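Local atomic coordinates of AxyAgu115A (Amphibacillus xylanus NBRC 15112, PDB entry 6NPS), a protein that probably hydrolyses glycosidic bonds as a family GH115 alpha-glucuronidase, releasing glucuronic acid side groups from arabinoglucuronoxylan. Residues V529-E537 with L953-N961; R748-I759 with I770-D778. The protein carries 3 engineered substitutions. All coordinates share one frame; numbering follows the deposited sequence.

Overall arrangement
Contact 1 (529-537 with 953-961) brings together loops 416 residues apart in sequence, joining the start of helix 537-558 to the tail that follows strand 940-948. Contact 2 (748-759 with 770-778), by contrast, is local, a beta hairpin and the turn leading into it, and its sequence falls between the two halves of contact 1. Their centres lie 26 Å apart and their nearest atoms about 13 Å, so they do not touch. Contact 1 is about 24 Å and contact 2 about 46 Å from the chain centre, measured centre to centre.

Contact 1 (V529-E537 with L953-N961); sequences VYHPVNYHE and LANSYLGPN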
ATOM      1  N   VAL A 529       2.563   9.251  -8.465  1.00 35.64           N
ATOM      2  CA  VAL A 529       3.593  10.262  -8.712  1.00 32.03           C
ATOM      3  C   VAL A 529       3.012  11.636  -8.425  1.00 27.31           C
ATOM      4  O   VAL A 529       3.505  12.382  -7.575  1.00 30.88           O
ATOM      5  CB  VAL A 529       4.129  10.131 -10.148  1.00 26.95           C
ATOM      6  CG1 VAL A 529       5.027  11.312 -10.509  1.00 29.90           C
ATOM      7  CG2 VAL A 529       4.886   8.729 -10.281  1.00 27.19           C
ATOM      8  N   TYR A 530       1.919  11.960  -9.093  1.00 27.77           N
ATOM      9  CA  TYR A 530       1.095  13.109  -8.736  1.00 32.36           C
ATOM     10  C   TYR A 530       0.146  12.715  -7.603  1.00 35.12           C
ATOM     11  O   TYR A 530      -0.330  11.579  -7.538  1.00 32.20           O
ATOM     12  CB  TYR A 530       0.260  13.568  -9.927  1.00 26.04           C
ATOM     13  CG  TYR A 530       1.058  14.175 -11.052  1.00 30.82           C
ATOM     14  CD1 TYR A 530       1.767  13.362 -11.949  1.00 31.01           C
ATOM     15  CD2 TYR A 530       1.100  15.575 -11.225  1.00 33.58           C
ATOM     16  CE1 TYR A 530       2.521  13.912 -12.971  1.00 34.37           C
ATOM     17  CE2 TYR A 530       1.830  16.146 -12.259  1.00 33.96           C
ATOM     18  CZ  TYR A 530       2.530  15.303 -13.129  1.00 33.71           C
ATOM     19  OH  TYR A 530       3.275  15.826 -14.156  1.00 33.36           O
ATOM     20  N   HIS A 531      -0.120  13.645  -6.698  1.00 31.46           N
ATOM     21  CA  HIS A 531      -0.994  13.277  -5.598  1.00 30.60           C
ATOM     22  C   HIS A 531      -2.428  13.187  -6.110  1.00 26.29           C
ATOM     23  O   HIS A 531      -2.849  14.014  -6.917  1.00 29.21           O
ATOM     24  CB  HIS A 531      -0.899  14.291  -4.459  1.00 34.71           C
ATOM     25  CG  HIS A 531      -1.428  13.757  -3.168  1.00 37.34           C
ATOM     26  ND1 HIS A 531      -2.763  13.822  -2.846  1.00 33.56           N
ATOM     27  CD2 HIS A 531      -0.831  13.059  -2.174  1.00 38.95           C
ATOM     28  CE1 HIS A 531      -2.963  13.222  -1.683  1.00 34.82           C
ATOM     29  NE2 HIS A 531      -1.807  12.756  -1.251  1.00 35.99           N
ATOM     30  N   PRO A 532      -3.199  12.200  -5.664  1.00 28.22           N
ATOM     31  CA  PRO A 532      -4.574  12.049  -6.172  1.00 29.28           C
ATOM     32  C   PRO A 532      -5.470  13.258  -5.889  1.00 32.30           C
ATOM     33  O   PRO A 532      -6.380  13.515  -6.687  1.00 31.42           O
ATOM     34  CB  PRO A 532      -5.097  10.801  -5.433  1.00 31.38           C
ATOM     35  CG  PRO A 532      -3.940  10.142  -4.943  1.00 40.33           C
ATOM     36  CD  PRO A 532      -2.849  11.161  -4.705  1.00 33.86           C
ATOM     37  N   VAL A 533      -5.263  14.000  -4.786  1.00 33.24           N
ATOM     38  CA  VAL A 533      -6.158  15.119  -4.452  1.00 29.84           C
ATOM     39  C   VAL A 533      -5.444  16.457  -4.163  1.00 29.97           C
ATOM     40  O   VAL A 533      -5.997  17.522  -4.466  1.00 28.64           O
ATOM     41  CB  VAL A 533      -7.092  14.779  -3.257  1.00 34.28           C
ATOM     42  CG1 VAL A 533      -8.078  13.648  -3.591  1.00 32.10           C
ATOM     43  CG2 VAL A 533      -6.324  14.464  -1.954  1.00 30.63           C
ATOM     44  N   ASN A 534      -4.246  16.443  -3.561  1.00 28.58           N
ATOM     45  CA  ASN A 534      -3.695  17.683  -2.986  1.00 29.18           C
ATOM     46  C   ASN A 534      -3.419  18.732  -4.056  1.00 36.26           C
ATOM     47  O   ASN A 534      -2.885  18.409  -5.126  1.00 34.60           O
ATOM     48  CB  ASN A 534      -2.397  17.387  -2.237  1.00 27.71           C
ATOM     49  CG  ASN A 534      -2.629  16.678  -0.928  1.00 34.05           C
ATOM     50  OD1 ASN A 534      -3.703  16.808  -0.306  1.00 35.50           O
ATOM     51  ND2 ASN A 534      -1.622  15.972  -0.470  1.00 27.02           N
ATOM     52  N   TYR A 535      -3.819  19.988  -3.761  1.00 30.13           N
ATOM     53  CA  TYR A 535      -3.658  21.196  -4.582  1.00 31.12           C
ATOM     54  C   TYR A 535      -4.343  21.074  -5.933  1.00 31.87           C
ATOM     55  O   TYR A 535      -4.031  21.827  -6.842  1.00 31.97           O
ATOM     56  CB  TYR A 535      -2.162  21.586  -4.775  1.00 28.31           C
ATOM     57  CG  TYR A 535      -1.385  21.600  -3.479  1.00 33.10           C
ATOM     58  CD1 TYR A 535      -1.582  22.614  -2.528  1.00 38.16           C
ATOM     59  CD2 TYR A 535      -0.491  20.586  -3.175  1.00 33.82           C
ATOM     60  CE1 TYR A 535      -0.884  22.613  -1.297  1.00 34.36           C
ATOM     61  CE2 TYR A 535       0.212  20.581  -1.989  1.00 34.64           C
ATOM     62  CZ  TYR A 535       0.008  21.586  -1.056  1.00 36.69           C
ATOM     63  OH  TYR A 535       0.718  21.551   0.118  1.00 40.90           O
ATOM     64  N   HIS A 536      -5.238  20.104  -6.123  1.00 34.05           N
ATOM     65  CA  HIS A 536      -5.887  19.894  -7.426  1.00 30.57           C
ATOM     66  C   HIS A 536      -4.882  19.548  -8.530  1.00 27.67           C
ATOM     67  O   HIS A 536      -5.182  19.771  -9.712  1.00 30.73           O
ATOM     68  CB  HIS A 536      -6.708  21.110  -7.894  1.00 37.91           C
ATOM     69  CG  HIS A 536      -7.643  21.662  -6.852  1.00 46.21           C
ATOM     70  ND1 HIS A 536      -8.921  21.178  -6.672  1.00 47.12           N
ATOM     71  CD2 HIS A 536      -7.490  22.673  -5.957  1.00 49.96           C
ATOM     72  CE1 HIS A 536      -9.511  21.858  -5.699  1.00 52.32           C
ATOM     73  NE2 HIS A 536      -8.664  22.772  -5.248  1.00 51.20           N
ATOM     74  N   GLU A 537      -3.699  19.026  -8.203  1.00 28.37           N
ATOM     75  CA  GLU A 537      -2.713  18.847  -9.279  1.00 30.93           C
ATOM     76  C   GLU A 537      -3.155  17.758 -10.247  1.00 32.81           C
ATOM     77  O   GLU A 537      -3.043  17.939 -11.466  1.00 32.08           O
ATOM     78  CB  GLU A 537      -1.280  18.622  -8.733  1.00 31.19           C
ATOM     79  CG  GLU A 537      -0.940  17.313  -7.977  1.00 37.15           C
ATOM     80  CD  GLU A 537       0.557  17.216  -7.526  1.00 39.34           C
ATOM     81  OE1 GLU A 537       1.298  18.252  -7.580  1.00 36.90           O
ATOM     82  OE2 GLU A 537       0.984  16.116  -7.086  1.00 31.91           O
ATOM     83  N   LEU A 953       3.779  20.495   5.078  1.00 47.47           N
ATOM     84  CA  LEU A 953       2.730  20.819   4.132  1.00 45.37           C
ATOM     85  C   LEU A 953       2.228  19.545   3.486  1.00 41.64           C
ATOM     86  O   LEU A 953       2.894  18.519   3.514  1.00 41.37           O
ATOM     87  CB  LEU A 953       3.244  21.769   3.061  1.00 43.79           C
ATOM     88  CG  LEU A 953       3.951  23.049   3.528  1.00 48.14           C
ATOM     89  CD1 LEU A 953       4.287  23.920   2.326  1.00 48.97           C
ATOM     90  CD2 LEU A 953       3.082  23.796   4.509  1.00 46.92           C
ATOM     91  N   ALA A 954       1.050  19.629   2.882  1.00 44.07           N
ATOM     92  CA  ALA A 954       0.540  18.493   2.130  1.00 43.11           C
ATOM     93  C   ALA A 954       1.522  18.140   1.004  1.00 42.13           C
ATOM     94  O   ALA A 954       2.050  19.022   0.311  1.00 37.99           O
ATOM     95  CB  ALA A 954      -0.861  18.811   1.590  1.00 34.76           C
ATOM     96  N   ASN A 955       1.786  16.839   0.852  1.00 38.64           N
ATOM     97  CA  ASN A 955       2.708  16.339  -0.171  1.00 39.85           C
ATOM     98  C   ASN A 955       2.139  16.506  -1.568  1.00 38.46           C
ATOM     99  O   ASN A 955       0.924  16.413  -1.785  1.00 34.52           O
ATOM    100  CB  ASN A 955       3.000  14.858   0.039  1.00 46.32           C
ATOM    101  CG  ASN A 955       3.896  14.619   1.221  1.00 56.72           C
ATOM    102  OD1 ASN A 955       4.676  15.490   1.601  1.00 59.91           O
ATOM    103  ND2 ASN A 955       3.801  13.438   1.811  1.00 60.38           N
ATOM    104  N   SER A 956       3.027  16.683  -2.542  1.00 34.55           N
ATOM    105  CA  SER A 956       2.565  16.777  -3.920  1.00 33.33           C
ATOM    106  C   SER A 956       3.778  16.618  -4.831  1.00 36.70           C
ATOM    107  O   SER A 956       4.921  16.703  -4.381  1.00 36.94           O
ATOM    108  CB  SER A 956       1.871  18.107  -4.179  1.00 33.96           C
ATOM    109  OG  SER A 956       2.792  19.168  -4.051  1.00 34.82           O
ATOM    110  N   TYR A 957       3.511  16.390  -6.118  1.00 34.85           N
ATOM    111  CA  TYR A 957       4.597  16.306  -7.091  1.00 33.88           C
ATOM    112  C   TYR A 957       5.144  17.679  -7.439  1.00 35.35           C
ATOM    113  O   TYR A 957       6.360  17.846  -7.536  1.00 35.56           O
ATOM    114  CB  TYR A 957       4.125  15.628  -8.366  1.00 29.75           C
ATOM    115  CG  TYR A 957       5.254  15.199  -9.320  1.00 26.68           C
ATOM    116  CD1 TYR A 957       6.315  14.432  -8.866  1.00 27.44           C
ATOM    117  CD2 TYR A 957       5.195  15.521 -10.666  1.00 29.72           C
ATOM    118  CE1 TYR A 957       7.338  13.980  -9.773  1.00 31.16           C
ATOM    119  CE2 TYR A 957       6.222  15.078 -11.587  1.00 29.75           C
ATOM    120  CZ  TYR A 957       7.272  14.322 -11.124  1.00 32.12           C
ATOM    121  OH  TYR A 957       8.258  13.874 -12.035  1.00 30.59           O
ATOM    122  N   LEU A 958       4.270  18.660  -7.645  1.00 32.83           N
ATOM    123  CA  LEU A 958       4.657  19.979  -8.130  1.00 34.39           C
ATOM    124  C   LEU A 958       4.929  20.996  -7.033  1.00 34.46           C
ATOM    125  O   LEU A 958       5.344  22.114  -7.347  1.00 36.13           O
ATOM    126  CB  LEU A 958       3.574  20.541  -9.046  1.00 33.67           C
ATOM    127  CG  LEU A 958       3.175  19.670 -10.239  1.00 30.22           C
ATOM    128  CD1 LEU A 958       2.044  20.423 -10.927  1.00 32.03           C
ATOM    129  CD2 LEU A 958       4.363  19.512 -11.216  1.00 36.75           C
ATOM    130  N   GLY A 959       4.690  20.668  -5.769  1.00 32.86           N
ATOM    131  CA  GLY A 959       4.732  21.662  -4.724  1.00 36.06           C
ATOM    132  C   GLY A 959       3.406  22.396  -4.640  1.00 36.73           C
ATOM    133  O   GLY A 959       2.551  22.261  -5.524  1.00 36.81           O
ATOM    134  N   PRO A 960       3.223  23.203  -3.581  1.00 37.25           N
ATOM    135  CA  PRO A 960       1.947  23.897  -3.381  1.00 36.13           C
ATOM    136  C   PRO A 960       1.749  24.933  -4.459  1.00 37.50           C
ATOM    137  O   PRO A 960       2.705  25.560  -4.901  1.00 37.42           O
ATOM    138  CB  PRO A 960       2.106  24.574  -2.012  1.00 39.59           C
ATOM    139  CG  PRO A 960       3.402  24.089  -1.460  1.00 45.08           C
ATOM    140  CD  PRO A 960       4.219  23.568  -2.562  1.00 44.00           C
ATOM    141  N   ASN A 961       0.506  25.130  -4.870  1.00 39.99           N
ATOM    142  CA  ASN A 961       0.319  26.127  -5.911  1.00 42.65           C
ATOM    143  C   ASN A 961       0.562  27.527  -5.334  1.00 36.24           C
ATOM    144  O   ASN A 961       0.578  27.728  -4.125  1.00 34.92           O
ATOM    145  CB  ASN A 961      -1.058  25.990  -6.538  1.00 51.03           C
ATOM    146  CG  ASN A 961      -2.150  26.044  -5.526  1.00 58.54           C
ATOM    147  OD1 ASN A 961      -2.345  25.102  -4.761  1.00 58.19           O
ATOM    148  ND2 ASN A 961      -2.884  27.158  -5.502  1.00 66.35           N
TER
HETATM  149  O   HOH W   1      -0.469  22.118   2.806  1.00 45.07           O
HETATM  150  O   HOH W   2       0.663  20.767  -6.648  1.00 32.62           O
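Glu-537 OE2 is gripped by two backbone N-H groups, one from each loop. Tyr-957 N reaches the syn lone pair of Glu-537 OE2 at 2.7 Å in a nearly straight bond (174°), while His-531 N takes the anti lone pair. The other oxygen, Glu-537 OE1, receives Leu-958 N at 3.0 Å and a water that also donates to Gly-959 O. With three amides and a water around it, the buried carboxylate is fixed in rotation and probably favoured as the anion. The chain reaches them because CG stands between the backbone N and the carbonyl carbon (chi1 68°) and then runs extended.

Beside this site Tyr-957 turns the edge of its ring, CD2 foremost, to the face of Tyr-530, with the planes at 55° and the centroids 4.8 Å apart. Val-529 CG1 lies over one face of the Tyr-957 ring, 3.7 Å from its centroid, a CH-pi contact. The phenol end of Tyr-957 is bonded to Asn-519 O and Arg-520.

Tyr-535 carries the other end. Pro-960 CA sits over the centre of its ring, Ser-956 CB meets the edge, and Tyr-535 OH donates to Ala-954 O at 2.9 Å while a water joins OH to Ala-954 N. A leucine in its place would probably leave Ala-954 O without this donor and Pro-960 without a ring to lie on. Nearby, Asn-534 ND2 donates in its amide plane to a lone pair of Asn-955 O (2.9 Å).

His-536 is the N-cap residue of helix 537-558, so Glu-537 opens the helix. The whole is a loop-to-loop interface in which a carboxylate from a helix's first turn receives main-chain N-H groups of the tail following strand 940-948, docking the end of the C-terminal domain against the helical region.

Contact 2 (R748-I759 with I770-D778); sequences RDGLADQAEGRI and IVVPVVNND
Asn-776 meets Arg-748 and the turn beyond it through both ends of its amide. Asn-776 OD1 accepts from Arg-748 NH1 at 3.0 Å, within the guanidinium plane, and the same nitrogen donates to Val-775 O at 2.7 Å. On the other side Asn-776 ND2 gives one bond to Leu-751 O (2.8 Å) and a longer one to Arg-748 O, which also takes Leu-751 N in a type II turn. The amide thus braces the turn from Arg-748 to Leu-751. It gets there with CG set opposite the backbone N (chi1 -155°).

Next comes the antiparallel pairing, with bonds from Asn-776 N to Asp-753 O and then between Ala-755 and Val-774, Gly-757 and Val-772, and Ile-759 and Ile-770. On the face that also carries Ile-770 and Val-774, Ile-759 CD1 packs on Val-772 CG2 at 3.6 Å. On the other face Val-771 CG2 lies over the guanidinium of Arg-758, whose NH1 makes a salt bridge to Glu-756 OE2 (3.2 Å).

Further out, Phe-692 O and Val-697 O hold Arg-748 NH2. Strand 766-775 runs between strands 754-763 and 686-688, and Ile-759 packs against strands 712-718, 723-725 and 739-746.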
ATOM      1  N   ARG A 748     -18.563  38.903  -0.134  1.00 41.01           N
ATOM      2  CA  ARG A 748     -17.525  39.771   0.406  1.00 42.27           C
ATOM      3  C   ARG A 748     -17.979  41.214   0.562  1.00 47.43           C
ATOM      4  O   ARG A 748     -17.262  42.008   1.179  1.00 47.85           O
ATOM      5  CB  ARG A 748     -16.278  39.686  -0.494  1.00 34.94           C
ATOM      6  CG  ARG A 748     -15.677  38.268  -0.483  1.00 37.01           C
ATOM      7  CD  ARG A 748     -14.335  38.234  -1.222  1.00 36.96           C
ATOM      8  NE  ARG A 748     -13.629  36.955  -1.096  1.00 34.76           N
ATOM      9  CZ  ARG A 748     -12.756  36.655  -0.141  1.00 36.40           C
ATOM     10  NH1 ARG A 748     -12.496  37.526   0.829  1.00 37.22           N
ATOM     11  NH2 ARG A 748     -12.158  35.463  -0.141  1.00 34.15           N
ATOM     12  N   ASP A 749     -19.160  41.560   0.062  1.00 50.62           N
ATOM     13  CA  ASP A 749     -19.644  42.941   0.113  1.00 48.25           C
ATOM     14  C   ASP A 749     -19.953  43.337   1.555  1.00 48.44           C
ATOM     15  O   ASP A 749     -20.957  42.900   2.129  1.00 53.68           O
ATOM     16  CB  ASP A 749     -20.874  43.083  -0.780  1.00 55.59           C
ATOM     17  CG  ASP A 749     -21.318  44.562  -0.980  1.00 73.33           C
ATOM     18  OD1 ASP A 749     -20.472  45.488  -0.943  1.00 75.75           O
ATOM     19  OD2 ASP A 749     -22.537  44.790  -1.167  1.00 78.64           O
ATOM     20  N   GLY A 750     -19.128  44.212   2.143  1.00 44.52           N
ATOM     21  CA  GLY A 750     -19.379  44.654   3.514  1.00 47.70           C
ATOM     22  C   GLY A 750     -18.885  43.687   4.580  1.00 45.59           C
ATOM     23  O   GLY A 750     -19.149  43.899   5.766  1.00 46.24           O
ATOM     24  N   LEU A 751     -18.167  42.653   4.185  1.00 40.44           N
ATOM     25  CA  LEU A 751     -17.617  41.672   5.116  1.00 41.91           C
ATOM     26  C   LEU A 751     -16.337  42.199   5.765  1.00 46.71           C
ATOM     27  O   LEU A 751     -15.444  42.724   5.079  1.00 45.87           O
ATOM     28  CB  LEU A 751     -17.329  40.387   4.357  1.00 41.28           C
ATOM     29  CG  LEU A 751     -16.987  39.072   5.053  1.00 40.08           C
ATOM     30  CD1 LEU A 751     -18.197  38.641   5.846  1.00 37.85           C
ATOM     31  CD2 LEU A 751     -16.654  38.054   4.002  1.00 41.33           C
ATOM     32  N   ALA A 752     -16.232  42.014   7.083  1.00 40.59           N
ATOM     33  CA  ALA A 752     -15.061  42.452   7.839  1.00 43.47           C
ATOM     34  C   ALA A 752     -13.794  41.766   7.343  1.00 47.03           C
ATOM     35  O   ALA A 752     -13.834  40.756   6.633  1.00 39.99           O
ATOM     36  CB  ALA A 752     -15.251  42.168   9.338  1.00 49.36           C
ATOM     37  N   ASP A 753     -12.651  42.332   7.731  1.00 45.70           N
ATOM     38  CA  ASP A 753     -11.376  41.832   7.244  1.00 40.96           C
ATOM     39  C   ASP A 753     -11.163  40.364   7.587  1.00 44.08           C
ATOM     40  O   ASP A 753     -10.577  39.634   6.786  1.00 42.35           O
ATOM     41  CB  ASP A 753     -10.237  42.675   7.808  1.00 57.56           C
ATOM     42  CG  ASP A 753     -10.098  44.025   7.101  1.00 72.53           C
ATOM     43  OD1 ASP A 753      -9.382  44.899   7.638  1.00 76.90           O
ATOM     44  OD2 ASP A 753     -10.686  44.210   6.007  1.00 76.70           O
ATOM     45  N   GLN A 754     -11.625  39.905   8.748  1.00 41.88           N
ATOM     46  CA  GLN A 754     -11.584  38.486   9.071  1.00 49.82           C
ATOM     47  C   GLN A 754     -12.931  38.031   9.596  1.00 49.31           C
ATOM     48  O   GLN A 754     -13.526  38.696  10.446  1.00 55.52           O
ATOM     49  CB  GLN A 754     -10.471  38.179  10.068  1.00 67.12           C
ATOM     50  CG  GLN A 754      -9.110  38.204   9.390  1.00 83.76           C
ATOM     51  CD  GLN A 754      -7.965  38.115  10.357  1.00 99.34           C
ATOM     52  OE1 GLN A 754      -8.118  37.604  11.470  1.00103.91           O
ATOM     53  NE2 GLN A 754      -6.803  38.612   9.945  1.00106.22           N
ATOM     54  N   ALA A 755     -13.423  36.915   9.067  1.00 47.81           N
ATOM     55  CA  ALA A 755     -14.702  36.379   9.510  1.00 48.32           C
ATOM     56  C   ALA A 755     -14.608  34.864   9.465  1.00 46.31           C
ATOM     57  O   ALA A 755     -13.742  34.302   8.795  1.00 39.41           O
ATOM     58  CB  ALA A 755     -15.854  36.886   8.640  1.00 48.35           C
ATOM     59  N   GLU A 756     -15.490  34.195  10.191  1.00 46.19           N
ATOM     60  CA  GLU A 756     -15.508  32.742  10.108  1.00 43.47           C
ATOM     61  C   GLU A 756     -16.941  32.245  10.157  1.00 45.94           C
ATOM     62  O   GLU A 756     -17.714  32.656  11.030  1.00 47.18           O
ATOM     63  CB  GLU A 756     -14.687  32.133  11.236  1.00 54.69           C
ATOM     64  CG  GLU A 756     -14.636  30.612  11.200  1.00 68.02           C
ATOM     65  CD  GLU A 756     -13.874  30.055  12.376  1.00 80.86           C
ATOM     66  OE1 GLU A 756     -12.631  30.161  12.357  1.00 82.63           O
ATOM     67  OE2 GLU A 756     -14.514  29.538  13.324  1.00 85.44           O
ATOM     68  N   GLY A 757     -17.317  31.399   9.197  1.00 40.60           N
ATOM     69  CA  GLY A 757     -18.643  30.824   9.165  1.00 41.13           C
ATOM     70  C   GLY A 757     -18.565  29.302   9.240  1.00 42.25           C
ATOM     71  O   GLY A 757     -17.481  28.697   9.142  1.00 39.51           O
ATOM     72  N   ARG A 758     -19.724  28.679   9.400  1.00 39.47           N
ATOM     73  CA  ARG A 758     -19.747  27.221   9.448  1.00 42.53           C
ATOM     74  C   ARG A 758     -20.869  26.677   8.583  1.00 41.51           C
ATOM     75  O   ARG A 758     -21.995  27.194   8.598  1.00 39.75           O
ATOM     76  CB  ARG A 758     -19.906  26.706  10.887  1.00 48.11           C
ATOM     77  CG  ARG A 758     -18.707  27.005  11.773  1.00 51.92           C
ATOM     78  CD  ARG A 758     -19.031  26.819  13.254  1.00 60.37           C
ATOM     79  NE  ARG A 758     -18.237  25.741  13.824  1.00 67.60           N
ATOM     80  CZ  ARG A 758     -16.981  25.869  14.246  1.00 75.21           C
ATOM     81  NH1 ARG A 758     -16.364  27.048  14.188  1.00 74.37           N
ATOM     82  NH2 ARG A 758     -16.342  24.807  14.734  1.00 77.52           N
ATOM     83  N   ILE A 759     -20.545  25.633   7.828  1.00 36.60           N
ATOM     84  CA  ILE A 759     -21.505  24.881   7.036  1.00 37.51           C
ATOM     85  C   ILE A 759     -21.789  23.574   7.768  1.00 40.40           C
ATOM     86  O   ILE A 759     -20.857  22.880   8.201  1.00 42.02           O
ATOM     87  CB  ILE A 759     -20.948  24.602   5.622  1.00 42.71           C
ATOM     88  CG1 ILE A 759     -20.553  25.902   4.907  1.00 39.31           C
ATOM     89  CG2 ILE A 759     -21.926  23.718   4.802  1.00 40.62           C
ATOM     90  CD1 ILE A 759     -19.616  25.646   3.730  1.00 37.91           C
ATOM     91  N   ILE A 770     -18.243  22.063   8.371  1.00 31.03           N
ATOM     92  CA  ILE A 770     -17.167  22.602   7.547  1.00 30.58           C
ATOM     93  C   ILE A 770     -16.906  24.029   8.005  1.00 38.36           C
ATOM     94  O   ILE A 770     -17.824  24.873   7.998  1.00 35.91           O
ATOM     95  CB  ILE A 770     -17.525  22.538   6.058  1.00 33.80           C
ATOM     96  CG1 ILE A 770     -17.739  21.089   5.644  1.00 37.92           C
ATOM     97  CG2 ILE A 770     -16.461  23.236   5.195  1.00 34.54           C
ATOM     98  CD1 ILE A 770     -18.002  20.931   4.177  1.00 41.07           C
ATOM     99  N   VAL A 771     -15.687  24.298   8.480  1.00 38.07           N
ATOM    100  CA  VAL A 771     -15.369  25.624   9.003  1.00 36.66           C
ATOM    101  C   VAL A 771     -14.782  26.455   7.879  1.00 40.75           C
ATOM    102  O   VAL A 771     -13.854  26.013   7.194  1.00 37.15           O
ATOM    103  CB  VAL A 771     -14.406  25.558  10.193  1.00 36.16           C
ATOM    104  CG1 VAL A 771     -14.123  27.009  10.696  1.00 36.69           C
ATOM    105  CG2 VAL A 771     -15.043  24.713  11.314  1.00 41.07           C
ATOM    106  N   VAL A 772     -15.327  27.656   7.682  1.00 40.33           N
ATOM    107  CA  VAL A 772     -14.957  28.474   6.533  1.00 34.71           C
ATOM    108  C   VAL A 772     -14.412  29.804   7.044  1.00 38.42           C
ATOM    109  O   VAL A 772     -15.172  30.762   7.226  1.00 37.92           O
ATOM    110  CB  VAL A 772     -16.147  28.663   5.580  1.00 39.90           C
ATOM    111  CG1 VAL A 772     -15.731  29.441   4.290  1.00 38.20           C
ATOM    112  CG2 VAL A 772     -16.760  27.292   5.218  1.00 34.85           C
ATOM    113  N   PRO A 773     -13.106  29.916   7.270  1.00 38.53           N
ATOM    114  CA  PRO A 773     -12.525  31.214   7.624  1.00 36.53           C
ATOM    115  C   PRO A 773     -12.255  32.037   6.369  1.00 38.82           C
ATOM    116  O   PRO A 773     -11.931  31.510   5.305  1.00 43.97           O
ATOM    117  CB  PRO A 773     -11.224  30.821   8.337  1.00 39.54           C
ATOM    118  CG  PRO A 773     -10.802  29.548   7.609  1.00 41.37           C
ATOM    119  CD  PRO A 773     -12.093  28.829   7.217  1.00 35.89           C
ATOM    120  N   VAL A 774     -12.388  33.347   6.498  1.00 35.56           N
ATOM    121  CA  VAL A 774     -12.324  34.245   5.353  1.00 37.58           C
ATOM    122  C   VAL A 774     -11.370  35.387   5.669  1.00 37.52           C
ATOM    123  O   VAL A 774     -11.428  35.957   6.758  1.00 38.03           O
ATOM    124  CB  VAL A 774     -13.725  34.809   4.991  1.00 37.52           C
ATOM    125  CG1 VAL A 774     -13.595  35.806   3.823  1.00 36.12           C
ATOM    126  CG2 VAL A 774     -14.671  33.679   4.604  1.00 34.58           C
ATOM    127  N   VAL A 775     -10.519  35.739   4.712  1.00 37.26           N
ATOM    128  CA  VAL A 775      -9.748  36.978   4.754  1.00 39.55           C
ATOM    129  C   VAL A 775     -10.307  37.910   3.677  1.00 37.22           C
ATOM    130  O   VAL A 775     -10.440  37.524   2.507  1.00 37.69           O
ATOM    131  CB  VAL A 775      -8.242  36.710   4.560  1.00 45.38           C
ATOM    132  CG1 VAL A 775      -7.496  38.012   4.271  1.00 42.66           C
ATOM    133  CG2 VAL A 775      -7.653  35.989   5.799  1.00 40.50           C
ATOM    134  N   ASN A 776     -10.690  39.121   4.071  1.00 39.79           N
ATOM    135  CA  ASN A 776     -11.274  40.065   3.134  1.00 40.50           C
ATOM    136  C   ASN A 776     -10.482  41.364   3.071  1.00 48.43           C
ATOM    137  O   ASN A 776     -10.931  42.329   2.443  1.00 48.67           O
ATOM    138  CB  ASN A 776     -12.738  40.334   3.530  1.00 41.10           C
ATOM    139  CG  ASN A 776     -13.591  40.785   2.368  1.00 43.16           C
ATOM    140  OD1 ASN A 776     -13.491  40.273   1.255  1.00 46.37           O
ATOM    141  ND2 ASN A 776     -14.427  41.780   2.621  1.00 42.15           N
ATOM    142  N   ASN A 777      -9.387  41.437   3.815  1.00 49.41           N
ATOM    143  CA  ASN A 777      -8.371  42.458   3.684  1.00 56.49           C
ATOM    144  C   ASN A 777      -7.678  42.264   2.348  1.00 68.39           C
ATOM    145  O   ASN A 777      -7.087  41.211   2.121  1.00 69.23           O
ATOM    146  CB  ASN A 777      -7.385  42.274   4.831  1.00 58.84           C
ATOM    147  CG  ASN A 777      -6.528  43.467   5.062  1.00 74.27           C
ATOM    148  OD1 ASN A 777      -6.386  44.315   4.175  1.00 78.21           O
ATOM    149  ND2 ASN A 777      -5.943  43.560   6.256  1.00 76.94           N
ATOM    150  N   ASP A 778      -7.722  43.242   1.460  1.00 82.05           N
ATOM    151  CA  ASP A 778      -7.030  42.993   0.200  1.00 98.23           C
ATOM    152  C   ASP A 778      -5.595  43.524   0.174  1.00 89.66           C
ATOM    153  O   ASP A 778      -4.884  43.286  -0.811  1.00 89.36           O
ATOM    154  CB  ASP A 778      -7.830  43.544  -0.985  1.00117.91           C
ATOM    155  CG  ASP A 778      -7.980  42.512  -2.108  1.00130.95           C
ATOM    156  OD1 ASP A 778      -9.112  42.328  -2.612  1.00134.97           O
ATOM    157  OD2 ASP A 778      -6.965  41.877  -2.480  1.00134.54           O
TER
HETATM  158  O   HOH W   3      -6.237  41.059   8.016  1.00 60.81           O